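Local coordinates for protein putative pyridoxal phosphate-dependent transferase (Clostridium difficile, PDB 4DQ6) that binds pyridoxal-5'-phosphate and belongs to the class I and II aminotransferase family, its precise role being unassigned, at residues 35-40 / 380-385; 73-78 / 280-285; 116-121 / 163-168; 315-320 / 330-335. One frame throughout, in Å; residues are numbered along the deposited sequence. Where two conformers were deposited one is given.

Interaction 1 (35-40 / 380-385); sequences LPMWVA and EEALIR
Leu35 and Met37 form an apolar strand-to-helix contact with Ala382, placing the short strand 35-36 against the C-terminal helix 376-390. The methyl of Ala382 is met by both residues: Leu35 CD2 lies 3.6 Å from Ala382 CB, and Met37 CE comes within 3.7 Å of the same Ala382 CB. Met37 reaches it by folding back on itself, with bends at chi2 (-70°) and chi3 (-76°), which bring CG, SD and CE all round that one carbon. Strand 35-36 pairs in parallel with strand 352-353, and the helix packs beside this two-stranded sheet in the small domain of the class I and II aminotransferase fold; on its other side Leu383 faces helix 289-313. The second branch of Leu35, CD1, turns toward Glu381 and Arg385 and sits over one face of the Arg385 guanidinium, 4.0 Å from Arg385 NE. In the conformer given for Glu381, Arg385 NH2 makes a salt bridge of 3.2 Å to Glu381 OE2, one turn earlier in the helix, while Arg385 NH1 donates to the backbone carbonyl of Lys351. Leu35 also bonds through its backbone to Lys351, which precedes strand 352-353.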
loop_
_atom_site.group_PDB
_atom_site.type_symbol
_atom_site.label_atom_id
_atom_site.label_comp_id
_atom_site.label_asym_id
_atom_site.label_seq_id
_atom_site.Cartn_x
_atom_site.Cartn_y
_atom_site.Cartn_z
ATOM N N LEU A 35 26.861 -3.094 12.829
ATOM C CA LEU A 35 25.918 -3.973 13.518
ATOM C C LEU A 35 24.636 -3.132 13.704
ATOM O O LEU A 35 24.680 -2.127 14.382
ATOM C CB LEU A 35 26.459 -4.399 14.889
ATOM C CG LEU A 35 25.684 -5.451 15.721
ATOM C CD1 LEU A 35 26.608 -6.211 16.672
ATOM C CD2 LEU A 35 24.588 -4.816 16.545
ATOM N N PRO A 36 23.516 -3.569 13.134
ATOM C CA PRO A 36 22.324 -2.694 13.144
ATOM C C PRO A 36 21.457 -2.864 14.388
ATOM O O PRO A 36 20.977 -3.954 14.690
ATOM C CB PRO A 36 21.574 -3.158 11.886
ATOM C CG PRO A 36 21.915 -4.589 11.809
ATOM C CD PRO A 36 23.339 -4.721 12.234
ATOM N N MET A 37 21.201 -1.765 15.086
ATOM C CA MET A 37 20.316 -1.770 16.233
ATOM C C MET A 37 19.391 -0.566 16.172
ATOM O O MET A 37 19.052 0.028 17.231
ATOM C CB MET A 37 21.134 -1.691 17.532
ATOM C CG MET A 37 22.185 -2.776 17.695
ATOM S SD MET A 37 21.547 -4.437 17.981
ATOM C CE MET A 37 21.051 -4.354 19.718
ATOM N N TRP A 38 18.996 -0.219 14.968
ATOM C CA TRP A 38 18.375 1.094 14.752
ATOM C C TRP A 38 16.913 0.913 14.422
ATOM O O TRP A 38 16.053 0.907 15.327
ATOM C CB TRP A 38 19.216 1.921 13.744
ATOM C CG TRP A 38 19.359 1.326 12.343
ATOM C CD1 TRP A 38 19.975 0.121 11.961
ATOM C CD2 TRP A 38 18.930 1.941 11.090
ATOM N NE1 TRP A 38 19.899 -0.055 10.613
ATOM C CE2 TRP A 38 19.303 1.017 10.030
ATOM C CE3 TRP A 38 18.260 3.126 10.747
ATOM C CZ2 TRP A 38 19.034 1.265 8.702
ATOM C CZ3 TRP A 38 17.978 3.361 9.401
ATOM C CH2 TRP A 38 18.385 2.463 8.387
ATOM N N VAL A 39 16.603 0.670 13.154
ATOM C CA VAL A 39 15.216 0.487 12.668
ATOM C C VAL A 39 14.407 -0.458 13.560
ATOM O O VAL A 39 14.870 -1.579 13.874
ATOM C CB VAL A 39 15.295 -0.118 11.232
ATOM C CG1 VAL A 39 14.035 -0.946 10.868
ATOM C CG2 VAL A 39 15.614 0.980 10.221
ATOM N N ALA A 40 13.170 -0.111 13.886
ATOM C CA ALA A 40 12.272 -0.936 14.702
ATOM C C ALA A 40 11.573 -2.033 13.894
ATOM O O ALA A 40 10.367 -1.988 13.637
ATOM C CB ALA A 40 11.232 -0.002 15.400
ATOM N N GLU A 380 24.522 -8.613 23.114
ATOM C CA GLU A 380 25.859 -8.585 23.775
ATOM C C GLU A 380 26.915 -7.946 22.874
ATOM O O GLU A 380 27.702 -7.106 23.289
ATOM C CB GLU A 380 26.345 -9.946 24.316
ATOM C CG GLU A 380 27.860 -9.849 24.576
ATOM C CD GLU A 380 28.531 -11.095 25.117
ATOM O OE1 GLU A 380 28.590 -12.147 24.440
ATOM O OE2 GLU A 380 29.076 -10.964 26.228
ATOM N N GLU A 381 26.961 -8.376 21.616
ATOM C CA GLU A 381 27.901 -7.822 20.684
ATOM C C GLU A 381 27.708 -6.336 20.502
ATOM O O GLU A 381 28.675 -5.594 20.417
ATOM C CB GLU A 381 27.830 -8.606 19.336
ATOM C CG GLU A 381 28.991 -8.421 18.422
ATOM C CD GLU A 381 28.682 -8.941 17.038
ATOM O OE1 GLU A 381 28.238 -10.113 16.955
ATOM O OE2 GLU A 381 28.875 -8.195 16.044
ATOM N N ALA A 382 26.457 -5.923 20.461
ATOM C CA ALA A 382 26.174 -4.496 20.305
ATOM C C ALA A 382 26.665 -3.691 21.501
ATOM O O ALA A 382 27.302 -2.684 21.336
ATOM C CB ALA A 382 24.697 -4.265 20.115
ATOM N N LEU A 383 26.489 -4.221 22.682
ATOM C CA LEU A 383 26.921 -3.493 23.906
ATOM C C LEU A 383 28.440 -3.431 23.994
ATOM O O LEU A 383 29.009 -2.423 24.405
ATOM C CB LEU A 383 26.288 -4.085 25.158
ATOM C CG LEU A 383 24.777 -3.978 25.263
ATOM C CD1 LEU A 383 24.237 -4.973 26.267
ATOM C CD2 LEU A 383 24.386 -2.533 25.597
ATOM N N ILE A 384 29.125 -4.500 23.571
ATOM C CA ILE A 384 30.584 -4.510 23.504
ATOM C C ILE A 384 31.130 -3.466 22.521
ATOM O O ILE A 384 32.076 -2.725 22.830
ATOM C CB ILE A 384 31.103 -5.897 23.118
ATOM C CG1 ILE A 384 30.800 -6.936 24.205
ATOM C CG2 ILE A 384 32.595 -5.781 22.822
ATOM C CD1 ILE A 384 30.999 -8.369 23.719
ATOM N N ARG A 385 30.432 -3.313 21.382
ATOM C CA ARG A 385 30.775 -2.272 20.394
ATOM C C ARG A 385 30.578 -0.847 20.920
ATOM O O ARG A 385 31.423 0.035 20.710
ATOM C CB ARG A 385 30.024 -2.495 19.061
ATOM C CG ARG A 385 30.503 -3.750 18.318
ATOM C CD ARG A 385 29.887 -3.877 16.906
ATOM N NE ARG A 385 30.390 -5.100 16.278
ATOM C CZ ARG A 385 30.621 -5.258 14.983
ATOM N NH1 ARG A 385 30.333 -4.310 14.092
ATOM N NH2 ARG A 385 31.134 -6.420 14.572
#

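Interaction 2 (73-78 / 280-285); sequences NESIVN and ATEASY
Ser75 meets Glu282 and Tyr285 where helices 70-84 and 275-287 run alongside each other, and no hydrogen bond crosses between the two segments. Van der Waals contact carries the pairing. Ser75 points at the partner helix and its small side chain lets the backbones come close, the CA atoms of Ser75 and Glu282 being 5.7 Å apart. Ser75 OG rests 3.6 Å from Glu282 CA, and the aliphatic part of Glu282, CB and CG, flanks the serine. Tyr285 CB approaches the backbone of the same residue, 3.8 Å from Ser75 O. The aromatic share of the contact belongs to the Tyr285 ring: Ser75 OG lies at its edge, near the ring plane, and Ile76 CG1 meets it obliquely, 3.9 Å from Tyr285 CE2. In axis terms the two helical segments are 8.8 Å apart at closest approach, running in the same general direction but inclined by 32°, a helix pair within this pyridoxal-phosphate-dependent aminotransferase fold. Leu93 of strand 93-96 packs on Ile76, while Phe240 and Pro236 pack on Tyr285.

Several polar ends find partners in their own helix or in neighbouring residues. With chi1 at 75°, Ser75 OG stands between its own backbone N and carbonyl carbon and bonds to the carbonyl of Tyr72. Glu282 OE1 turns to Ser71 OG, a side-chain link between the two helices just beyond the segments. Tyr285 OH pairs with the hydroxyl of Tyr249, which helps to fix the ring's position. Thr281 O accepts from Ser284 OG at 2.9 Å. The backbone N of Tyr285 reaches that carbonyl oxygen from the same face of its plane.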
loop_
_atom_site.group_PDB
_atom_site.type_symbol
_atom_site.label_atom_id
_atom_site.label_comp_id
_atom_site.label_asym_id
_atom_site.label_seq_id
_atom_site.Cartn_x
_atom_site.Cartn_y
_atom_site.Cartn_z
ATOM N N ASN A 73 -11.654 -8.529 10.411
ATOM C CA ASN A 73 -11.961 -7.488 11.429
ATOM C C ASN A 73 -12.458 -8.138 12.740
ATOM O O ASN A 73 -12.203 -7.610 13.796
ATOM C CB ASN A 73 -12.966 -6.448 10.924
ATOM C CG ASN A 73 -12.312 -5.425 10.011
ATOM O OD1 ASN A 73 -11.081 -5.302 9.990
ATOM N ND2 ASN A 73 -13.133 -4.681 9.236
ATOM N N GLU A 74 -13.119 -9.302 12.674
ATOM C CA GLU A 74 -13.480 -10.046 13.896
ATOM C C GLU A 74 -12.227 -10.395 14.732
ATOM O O GLU A 74 -12.266 -10.301 15.945
ATOM C CB GLU A 74 -14.272 -11.321 13.572
ATOM C CG GLU A 74 -15.684 -10.983 13.107
ATOM C CD GLU A 74 -16.522 -12.104 12.471
ATOM O OE1 GLU A 74 -16.015 -13.220 12.128
ATOM O OE2 GLU A 74 -17.754 -11.823 12.285
ATOM N N SER A 75 -11.110 -10.755 14.081
ATOM C CA SER A 75 -9.913 -11.060 14.821
ATOM C C SER A 75 -9.383 -9.847 15.570
ATOM O O SER A 75 -8.840 -9.976 16.680
ATOM C CB SER A 75 -8.815 -11.671 13.910
ATOM O OG SER A 75 -8.166 -10.739 13.075
ATOM N N ILE A 76 -9.494 -8.681 14.915
ATOM C CA ILE A 76 -9.074 -7.433 15.522
ATOM C C ILE A 76 -9.975 -7.073 16.724
ATOM O O ILE A 76 -9.490 -6.755 17.809
ATOM C CB ILE A 76 -9.061 -6.283 14.504
ATOM C CG1 ILE A 76 -8.011 -6.584 13.417
ATOM C CG2 ILE A 76 -8.806 -4.935 15.186
ATOM C CD1 ILE A 76 -8.089 -5.673 12.185
ATOM N N VAL A 77 -11.267 -7.102 16.520
ATOM C CA VAL A 77 -12.209 -6.787 17.594
ATOM C C VAL A 77 -11.941 -7.692 18.789
ATOM O O VAL A 77 -11.895 -7.261 19.915
ATOM C CB VAL A 77 -13.683 -6.945 17.126
ATOM C CG1 VAL A 77 -14.653 -6.857 18.310
ATOM C CG2 VAL A 77 -13.995 -5.902 16.048
ATOM N N ASN A 78 -11.751 -8.985 18.532
ATOM C CA ASN A 78 -11.503 -9.933 19.614
ATOM C C ASN A 78 -10.209 -9.723 20.328
ATOM O O ASN A 78 -10.147 -9.811 21.535
ATOM C CB ASN A 78 -11.607 -11.359 19.060
ATOM C CG ASN A 78 -13.028 -11.684 18.634
ATOM O OD1 ASN A 78 -14.006 -11.013 19.089
ATOM N ND2 ASN A 78 -13.189 -12.677 17.757
ATOM N N ALA A 280 -1.975 -13.093 7.335
ATOM C CA ALA A 280 -1.044 -12.958 8.474
ATOM C C ALA A 280 -1.667 -12.194 9.626
ATOM O O ALA A 280 -1.378 -12.479 10.785
ATOM C CB ALA A 280 0.285 -12.356 8.054
ATOM N N THR A 281 -2.442 -11.151 9.331
ATOM C CA THR A 281 -3.017 -10.353 10.384
ATOM C C THR A 281 -4.011 -11.174 11.212
ATOM O O THR A 281 -3.955 -11.247 12.437
ATOM C CB THR A 281 -3.727 -9.138 9.750
ATOM O OG1 THR A 281 -2.766 -8.299 9.105
ATOM C CG2 THR A 281 -4.485 -8.327 10.823
ATOM N N GLU A 282 -4.873 -11.932 10.533
ATOM C CA GLU A 282 -5.865 -12.724 11.219
ATOM C C GLU A 282 -5.182 -13.856 11.998
ATOM O O GLU A 282 -5.519 -14.124 13.146
ATOM C CB GLU A 282 -6.809 -13.300 10.209
ATOM C CG GLU A 282 -7.856 -14.176 10.840
ATOM C CD GLU A 282 -8.987 -14.569 9.918
ATOM O OE1 GLU A 282 -9.403 -13.782 9.032
ATOM O OE2 GLU A 282 -9.509 -15.680 10.147
ATOM N N ALA A 283 -4.152 -14.447 11.389
ATOM C CA ALA A 283 -3.413 -15.504 12.073
ATOM C C ALA A 283 -2.670 -15.006 13.326
ATOM O O ALA A 283 -2.618 -15.712 14.313
ATOM C CB ALA A 283 -2.412 -16.167 11.123
ATOM N N SER A 284 -2.033 -13.838 13.208
ATOM C CA SER A 284 -1.295 -13.259 14.333
ATOM C C SER A 284 -2.232 -13.018 15.521
ATOM O O SER A 284 -1.926 -13.405 16.672
ATOM C CB SER A 284 -0.555 -11.980 13.933
ATOM O OG SER A 284 -1.370 -10.847 13.711
ATOM N N TYR A 285 -3.395 -12.437 15.275
ATOM C CA TYR A 285 -4.262 -12.098 16.400
ATOM C C TYR A 285 -4.983 -13.330 16.938
ATOM O O TYR A 285 -5.094 -13.514 18.162
ATOM C CB TYR A 285 -5.238 -11.000 16.021
ATOM C CG TYR A 285 -4.625 -9.610 15.927
ATOM C CD1 TYR A 285 -3.657 -9.190 16.810
ATOM C CD2 TYR A 285 -5.066 -8.737 14.981
ATOM C CE1 TYR A 285 -3.109 -7.950 16.734
ATOM C CE2 TYR A 285 -4.543 -7.444 14.937
ATOM C CZ TYR A 285 -3.643 -7.059 15.850
ATOM O OH TYR A 285 -3.115 -5.784 15.753
#

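Interaction 3 (116-121 / 163-168); sequences KIMIQE and KDVKLF
Met118 and Phe168 make up the dense part of this contact between parallel strands 116-119 and 165-171, neighbours within the seven-stranded mixed sheet of the large domain. Met118 CG stands anti to the backbone N (chi1 -180°), and the thioether passes along the aromatic edge: Met118 SD is 3.5 Å from Phe168 CE2 and 73° off the ring normal, a Met-aromatic contact. The Gln120 amide meets the same ring at its far end, Gln120 CD lying 3.6 Å from Phe168 CZ with the two planes 71° apart. Ile158 of helix 155-161 packs on both Met118 and Gln120. On the opposite sheet face Ile117 and Leu167 lie side by side. Two nearly straight backbone bonds tie the strands, Lys166 N to Lys116 O (2.9 Å) and Met118 N to Leu167 O (3.0 Å).

Toward the strand starts the join is looser. There a water bridges Lys116 N and Asp164 O, and Lys116 NZ stays 5.0 Å from Asp164 OD2, leaning instead toward a weak, long ion pair with Glu137. Between the two backbone bonds Leu167 N is buried without a partner in the model, which probably carries a small cost that the sulfur-aromatic and apolar packing may offset.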
loop_
_atom_site.group_PDB
_atom_site.type_symbol
_atom_site.label_atom_id
_atom_site.label_comp_id
_atom_site.label_asym_id
_atom_site.label_seq_id
_atom_site.Cartn_x
_atom_site.Cartn_y
_atom_site.Cartn_z
ATOM N N LYS A 116 -2.917 24.434 13.316
ATOM C CA LYS A 116 -1.952 23.954 14.306
ATOM C C LYS A 116 -2.286 22.537 14.808
ATOM O O LYS A 116 -3.451 22.237 15.049
ATOM C CB LYS A 116 -1.869 24.922 15.489
ATOM C CG LYS A 116 -1.216 26.261 15.185
ATOM C CD LYS A 116 -1.494 27.222 16.333
ATOM C CE LYS A 116 -0.840 28.566 16.110
ATOM N NZ LYS A 116 -1.727 29.435 15.296
ATOM N N ILE A 117 -1.246 21.696 14.920
ATOM C CA ILE A 117 -1.306 20.307 15.364
ATOM C C ILE A 117 -0.170 20.153 16.366
ATOM O O ILE A 117 0.989 20.534 16.088
ATOM C CB ILE A 117 -1.114 19.344 14.175
ATOM C CG1 ILE A 117 -2.255 19.499 13.144
ATOM C CG2 ILE A 117 -0.991 17.919 14.722
ATOM C CD1 ILE A 117 -2.129 18.643 11.896
ATOM N N MET A 118 -0.507 19.554 17.507
ATOM C CA MET A 118 0.396 19.443 18.614
ATOM C C MET A 118 0.918 18.036 18.761
ATOM O O MET A 118 0.148 17.050 18.606
ATOM C CB MET A 118 -0.298 19.895 19.914
ATOM C CG MET A 118 0.571 19.820 21.133
ATOM S SD MET A 118 -0.136 20.380 22.712
ATOM C CE MET A 118 -0.112 22.141 22.513
ATOM N N ILE A 119 2.236 17.961 18.994
ATOM C CA ILE A 119 2.907 16.658 19.346
ATOM C C ILE A 119 3.766 16.828 20.591
ATOM O O ILE A 119 3.979 17.984 21.046
ATOM C CB ILE A 119 3.766 16.070 18.199
ATOM C CG1 ILE A 119 5.025 16.881 17.961
ATOM C CG2 ILE A 119 2.943 15.835 16.910
ATOM C CD1 ILE A 119 5.976 16.267 16.928
ATOM N N GLN A 120 4.220 15.750 21.235
ATOM C CA GLN A 120 5.141 15.804 22.380
ATOM C C GLN A 120 6.481 15.173 22.029
ATOM O O GLN A 120 6.553 13.962 21.733
ATOM C CB GLN A 120 4.566 15.065 23.574
ATOM C CG GLN A 120 3.174 15.494 23.996
ATOM C CD GLN A 120 2.540 14.599 25.028
ATOM O OE1 GLN A 120 2.285 13.417 24.781
ATOM N NE2 GLN A 120 2.267 15.145 26.205
ATOM N N GLU A 121 7.532 15.940 22.037
ATOM C CA GLU A 121 8.893 15.461 21.746
ATOM C C GLU A 121 9.693 15.224 23.023
ATOM O O GLU A 121 9.445 15.831 24.047
ATOM C CB GLU A 121 9.591 16.493 20.861
ATOM C CG GLU A 121 9.019 16.389 19.436
ATOM C CD GLU A 121 9.784 17.138 18.367
ATOM O OE1 GLU A 121 10.558 18.025 18.736
ATOM O OE2 GLU A 121 9.602 16.826 17.149
ATOM N N LYS A 163 -4.100 27.099 22.368
ATOM C CA LYS A 163 -5.048 27.954 21.622
ATOM C C LYS A 163 -4.978 27.713 20.101
ATOM O O LYS A 163 -3.914 27.889 19.451
ATOM C CB LYS A 163 -4.882 29.448 21.932
ATOM C CG LYS A 163 -5.947 30.358 21.263
ATOM C CD LYS A 163 -5.864 31.825 21.640
ATOM C CE LYS A 163 -6.810 32.598 20.743
ATOM N NZ LYS A 163 -7.438 33.734 21.441
ATOM N N ASP A 164 -6.159 27.437 19.548
ATOM C CA ASP A 164 -6.375 27.161 18.105
ATOM C C ASP A 164 -5.760 25.851 17.583
ATOM O O ASP A 164 -5.809 25.643 16.404
ATOM C CB ASP A 164 -5.911 28.321 17.217
ATOM C CG ASP A 164 -6.739 29.595 17.419
ATOM O OD1 ASP A 164 -7.992 29.525 17.655
ATOM O OD2 ASP A 164 -6.111 30.674 17.320
ATOM N N VAL A 165 -5.180 24.995 18.438
ATOM C CA VAL A 165 -4.756 23.684 18.012
ATOM C C VAL A 165 -6.007 22.920 17.629
ATOM O O VAL A 165 -7.033 22.941 18.341
ATOM C CB VAL A 165 -4.007 23.009 19.164
ATOM C CG1 VAL A 165 -3.769 21.517 18.881
ATOM C CG2 VAL A 165 -2.678 23.668 19.350
ATOM N N LYS A 166 -5.919 22.170 16.523
ATOM C CA LYS A 166 -7.048 21.428 16.047
ATOM C C LYS A 166 -6.955 19.978 16.412
ATOM O O LYS A 166 -7.959 19.325 16.630
ATOM C CB LYS A 166 -7.125 21.577 14.533
ATOM C CG LYS A 166 -7.259 23.043 14.118
ATOM C CD LYS A 166 -8.508 23.721 14.677
ATOM C CE LYS A 166 -8.654 25.174 14.235
ATOM N NZ LYS A 166 -9.922 25.781 14.743
ATOM N N LEU A 167 -5.726 19.498 16.459
ATOM C CA LEU A 167 -5.451 18.044 16.641
ATOM C C LEU A 167 -4.259 17.873 17.550
ATOM O O LEU A 167 -3.331 18.693 17.528
ATOM C CB LEU A 167 -5.083 17.236 15.315
ATOM C CG LEU A 167 -6.094 17.168 14.173
ATOM C CD1 LEU A 167 -5.525 16.458 12.928
ATOM C CD2 LEU A 167 -7.335 16.421 14.662
ATOM N N PHE A 168 -4.274 16.759 18.298
ATOM C CA PHE A 168 -3.185 16.352 19.150
ATOM C C PHE A 168 -2.802 14.956 18.762
ATOM O O PHE A 168 -3.702 14.068 18.742
ATOM C CB PHE A 168 -3.618 16.449 20.640
ATOM C CG PHE A 168 -2.496 16.180 21.624
ATOM C CD1 PHE A 168 -2.037 14.881 21.813
ATOM C CD2 PHE A 168 -1.911 17.242 22.389
ATOM C CE1 PHE A 168 -1.024 14.642 22.724
ATOM C CE2 PHE A 168 -0.871 16.984 23.274
ATOM C CZ PHE A 168 -0.443 15.677 23.429
HETATM O O HOH W 1 -4.808 26.545 13.839
#

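Interaction 4 (315-320 / 330-335); sequences PKLKVR and VDFSAL
Leu317 packs against Val330 and Phe332, and its side chain can be traced outward from the backbone. Its CB lies 4.0 Å from Val330 CG1 and 3.8 Å from Asp331 O. With chi1 at -55°, CG leaves beside the backbone N and the two methyls spread over the Phe332 ring. The CD2 methyl sits over the ring face, 3.9 Å from the Phe332 centroid and 28° off the normal, a CH-pi contact; it also comes within 4.2 Å of Leu335 CD1. Leu317 CD1 covers the rim of that ring, 3.9 Å from Phe332 CE2. Ile390 of helix 376-390 touches Leu317, Phe332 and Leu335, closing this apolar cluster.

Beside it, Lys318 and Asp331 form an antiparallel hydrogen-bonded pair, with Asp331 N to Lys318 O at 2.8 Å and Lys318 N to Asp331 O at 3.0 Å. One water links Lys316 O, Asp331 O and Ala334 N where the strands part. Asp331 OD1 takes two donors from Ser333, the hydroxyl on its syn side and the backbone N from above the carboxylate plane. The latter bond defines an Asx turn, here leading from a beta hairpin, of the short, weakly bonded strand about 318-319 and strand 327-331, into a 3-10 turn at the margin of the antiparallel sheet.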
loop_
_atom_site.group_PDB
_atom_site.type_symbol
_atom_site.label_atom_id
_atom_site.label_comp_id
_atom_site.label_asym_id
_atom_site.label_seq_id
_atom_site.Cartn_x
_atom_site.Cartn_y
_atom_site.Cartn_z
ATOM N N PRO A 315 29.269 3.101 33.148
ATOM C CA PRO A 315 28.496 3.778 34.183
ATOM C C PRO A 315 28.280 5.272 33.963
ATOM O O PRO A 315 27.435 5.883 34.661
ATOM C CB PRO A 315 29.299 3.531 35.456
ATOM C CG PRO A 315 30.674 3.281 34.970
ATOM C CD PRO A 315 30.493 2.502 33.680
ATOM N N LYS A 316 29.017 5.869 33.029
ATOM C CA LYS A 316 28.738 7.262 32.635
ATOM C C LYS A 316 27.411 7.397 31.855
ATOM O O LYS A 316 26.789 8.467 31.862
ATOM C CB LYS A 316 29.894 7.881 31.844
ATOM C CG LYS A 316 31.109 8.252 32.719
ATOM C CD LYS A 316 32.389 8.302 31.921
ATOM C CE LYS A 316 33.570 8.722 32.783
ATOM N NZ LYS A 316 34.878 8.563 32.058
ATOM N N LEU A 317 26.954 6.311 31.228
ATOM C CA LEU A 317 25.683 6.323 30.534
ATOM C C LEU A 317 24.562 6.160 31.558
ATOM O O LEU A 317 24.732 5.549 32.620
ATOM C CB LEU A 317 25.563 5.167 29.539
ATOM C CG LEU A 317 26.707 5.091 28.513
ATOM C CD1 LEU A 317 26.424 4.015 27.497
ATOM C CD2 LEU A 317 27.023 6.448 27.845
ATOM N N LYS A 318 23.409 6.688 31.204
ATOM C CA LYS A 318 22.229 6.625 32.062
ATOM C C LYS A 318 21.033 6.083 31.256
ATOM O O LYS A 318 20.799 6.495 30.140
ATOM C CB LYS A 318 21.891 8.013 32.632
ATOM C CG LYS A 318 22.970 8.608 33.579
ATOM C CD LYS A 318 23.465 7.520 34.541
ATOM C CE LYS A 318 24.293 7.986 35.735
ATOM N NZ LYS A 318 25.746 7.892 35.462
ATOM N N VAL A 319 20.266 5.206 31.872
ATOM C CA VAL A 319 19.187 4.472 31.181
ATOM C C VAL A 319 18.130 4.137 32.238
ATOM O O VAL A 319 18.470 3.740 33.342
ATOM C CB VAL A 319 19.707 3.225 30.453
ATOM C CG1 VAL A 319 20.409 2.303 31.423
ATOM C CG2 VAL A 319 18.598 2.549 29.639
ATOM N N ARG A 320 16.871 4.421 31.904
ATOM C CA ARG A 320 15.695 4.027 32.675
ATOM C C ARG A 320 15.026 2.857 31.958
ATOM O O ARG A 320 14.832 2.948 30.736
ATOM C CB ARG A 320 14.700 5.209 32.763
ATOM N N VAL A 330 18.967 5.655 25.794
ATOM C CA VAL A 330 20.166 5.728 26.617
ATOM C C VAL A 330 20.819 7.108 26.480
ATOM O O VAL A 330 21.027 7.584 25.384
ATOM C CB VAL A 330 21.194 4.649 26.187
ATOM C CG1 VAL A 330 22.465 4.731 27.019
ATOM C CG2 VAL A 330 20.587 3.252 26.231
ATOM N N ASP A 331 21.067 7.751 27.624
ATOM C CA ASP A 331 21.658 9.061 27.689
ATOM C C ASP A 331 23.191 8.930 27.741
ATOM O O ASP A 331 23.731 8.357 28.675
ATOM C CB ASP A 331 21.125 9.726 28.945
ATOM C CG ASP A 331 21.648 11.117 29.148
ATOM O OD1 ASP A 331 22.309 11.679 28.258
ATOM O OD2 ASP A 331 21.393 11.629 30.259
ATOM N N PHE A 332 23.830 9.480 26.713
ATOM C CA PHE A 332 25.291 9.537 26.578
ATOM C C PHE A 332 25.886 10.898 26.910
ATOM O O PHE A 332 27.063 11.141 26.693
ATOM C CB PHE A 332 25.681 9.232 25.132
ATOM C CG PHE A 332 25.515 7.809 24.713
ATOM C CD1 PHE A 332 24.288 7.240 24.555
ATOM C CD2 PHE A 332 26.653 7.046 24.390
ATOM C CE1 PHE A 332 24.169 5.926 24.140
ATOM C CE2 PHE A 332 26.559 5.747 23.972
ATOM C CZ PHE A 332 25.281 5.174 23.820
ATOM N N SER A 333 25.076 11.823 27.418
ATOM C CA SER A 333 25.509 13.195 27.557
ATOM C C SER A 333 26.692 13.370 28.530
ATOM O O SER A 333 27.500 14.300 28.359
ATOM C CB SER A 333 24.336 14.093 28.003
ATOM O OG SER A 333 23.841 13.719 29.263
ATOM N N ALA A 334 26.842 12.475 29.500
ATOM C CA ALA A 334 27.933 12.621 30.505
ATOM C C ALA A 334 29.316 12.426 29.868
ATOM O O ALA A 334 30.314 12.769 30.481
ATOM C CB ALA A 334 27.736 11.680 31.698
ATOM N N LEU A 335 29.388 11.913 28.651
ATOM C CA LEU A 335 30.669 11.808 27.892
ATOM C C LEU A 335 31.193 13.165 27.388
ATOM O O LEU A 335 32.363 13.287 26.945
ATOM C CB LEU A 335 30.517 10.876 26.694
ATOM C CG LEU A 335 30.041 9.448 26.979
ATOM C CD1 LEU A 335 29.879 8.620 25.710
ATOM C CD2 LEU A 335 30.998 8.728 27.934
HETATM O O HOH W 2 25.320 10.075 30.313
#

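Interactions 1 and 4 are the closest pair, their centres about 16 Å apart and nearest atoms about 7 Å. Helix 376-390 connects them: its 380-385 portion meets strand 35-36 in interaction 1, and Ile390, farther along, packs on the hairpin of interaction 4. Interactions 2 and 3 lie about 32 Å apart between centres, and neither touches the bound pyridoxal-5'-phosphate, the side chains of Tyr285 and Gln120 being about 11 Å and about 12 Å from one. Strand 165-171 of interaction 3 runs on to Cys171 of the ligand pocket. Interactions 2 and 4 are farthest apart, about 40 Å between centres, on opposite sides of the chain's centre.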